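Local coordinates for Iron(III) ABC transporter, periplasmic iron-compound-binding protein (Vibrio cholerae, PDB 3TEF) that probably binds iron-loaded catecholate siderophores in the periplasm and delivers them to an ABC transporter for iron uptake, at residues Arg122-Gly125 / Lys126-Ile130. Numbering follows the deposited sequence.
Sequences RNLG and KVFAI
Arg-122 meets Lys-126 through its carbonyl: Lys-126 N donates to Arg-122 O at 3.0 Å, and the aliphatic part of the lysine chain runs over the same oxygen, with Lys-126 CG 3.3 Å from Arg-122 O. The arginine's guanidinium group turns elsewhere, to a salt bridge with Glu-135 and a hydrogen bond with Gln-118. One residue on, Asn-123 O accepts from Val-127 N, and the valine's CG2 also rests against this oxygen. The Asn-123 and Lys-126 side chains run alongside each other in the same direction; a bend at chi3 (-77°) of the lysine sets its CE 3.5 Å from Asn-123 OD1. That amide is already engaged at both ends, by Gln-119 and by the backbone of Glu-7 in strand 3-8. The backbone bonds from Arg-122 O and Asn-123 O belong to the last turns of helix 113-128, whose C-terminal end turns as in a Schellman motif before the chain enters helix 131-154, the long helix that links the two lobes in this family of binding proteins. Leu-124 O accepts from Phe-128 N at 3.0 Å and lies at the edge of the phenylalanine ring, near its plane, 3.4 Å from Phe-128 CD2. The leucine side chain points into the lobe, against Ala-32 and Ile-33 of helix 27-35, and Leu-124 CD2 only grazes Phe-128 CE2 at 4.4 Å. Gly-125 O supplies the 6→1 bond of this turn: Ile-130 N approaches in the carbonyl plane, on a lone pair, at 2.9 Å. Ala-129, with its positive phi of 53°, makes the reversal that brings this N-H back to the helix. Ile-130, now the N-cap residue of the next helix, lays its CG1 3.8 Å from Gly-125 CA.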
# COMPACT_ATOMS: atom_id res chain seq x y z
N ARG A 122 4.21 1.89 -14.34
CA ARG A 122 4.37 2.33 -15.72
C ARG A 122 4.47 3.84 -15.82
O ARG A 122 5.24 4.37 -16.63
CB ARG A 122 3.27 1.76 -16.63
CG ARG A 122 3.51 0.29 -16.98
CD ARG A 122 2.45 -0.30 -17.91
NE ARG A 122 2.82 -1.68 -18.23
CZ ARG A 122 2.12 -2.76 -17.87
NH1 ARG A 122 0.99 -2.63 -17.20
NH2 ARG A 122 2.57 -3.96 -18.20
N ASN A 123 3.73 4.55 -14.97
CA ASN A 123 3.84 6.01 -14.91
C ASN A 123 5.26 6.46 -14.55
O ASN A 123 5.80 7.37 -15.18
CB ASN A 123 2.83 6.60 -13.92
CG ASN A 123 1.42 6.64 -14.48
OD1 ASN A 123 1.21 6.42 -15.67
ND2 ASN A 123 0.45 6.91 -13.61
N LEU A 124 5.84 5.84 -13.53
CA LEU A 124 7.24 6.07 -13.19
C LEU A 124 8.16 5.75 -14.38
O LEU A 124 9.07 6.52 -14.69
CB LEU A 124 7.66 5.25 -11.97
CG LEU A 124 6.93 5.56 -10.67
CD1 LEU A 124 7.60 4.79 -9.52
CD2 LEU A 124 6.98 7.05 -10.41
N GLY A 125 7.92 4.62 -15.04
CA GLY A 125 8.73 4.25 -16.19
C GLY A 125 8.75 5.34 -17.25
O GLY A 125 9.80 5.64 -17.82
N LYS A 126 7.59 5.93 -17.51
CA LYS A 126 7.47 7.00 -18.50
C LYS A 126 8.16 8.28 -18.04
O LYS A 126 8.83 8.94 -18.82
CB LYS A 126 6.00 7.27 -18.84
CG LYS A 126 5.30 6.08 -19.50
CD LYS A 126 3.87 6.38 -19.93
CE LYS A 126 2.91 6.38 -18.74
NZ LYS A 126 1.48 6.51 -19.19
N VAL A 127 7.98 8.63 -16.77
CA VAL A 127 8.60 9.84 -16.27
C VAL A 127 10.12 9.78 -16.34
O VAL A 127 10.77 10.77 -16.69
CB VAL A 127 8.16 10.11 -14.82
CG1 VAL A 127 9.05 11.17 -14.16
CG2 VAL A 127 6.69 10.54 -14.80
N PHE A 128 10.69 8.62 -16.01
CA PHE A 128 12.15 8.51 -15.93
C PHE A 128 12.79 7.78 -17.10
O PHE A 128 13.99 7.50 -17.08
CB PHE A 128 12.55 7.89 -14.59
CG PHE A 128 12.14 8.73 -13.41
CD1 PHE A 128 12.87 9.86 -13.06
CD2 PHE A 128 10.99 8.43 -12.70
CE1 PHE A 128 12.48 10.66 -12.00
CE2 PHE A 128 10.59 9.23 -11.63
CZ PHE A 128 11.34 10.35 -11.28
N ALA A 129 11.99 7.49 -18.12
CA ALA A 129 12.49 6.75 -19.29
C ALA A 129 13.17 5.43 -18.90
O ALA A 129 14.27 5.11 -19.38
CB ALA A 129 13.44 7.62 -20.11
N ILE A 130 12.53 4.68 -18.02
CA ILE A 130 13.02 3.36 -17.66
C ILE A 130 11.97 2.29 -17.89
O ILE A 130 11.84 1.34 -17.11
CB ILE A 130 13.51 3.30 -16.20
CG1 ILE A 130 12.41 3.77 -15.25
CG2 ILE A 130 14.75 4.15 -16.02
CD1 ILE A 130 12.79 3.70 -13.78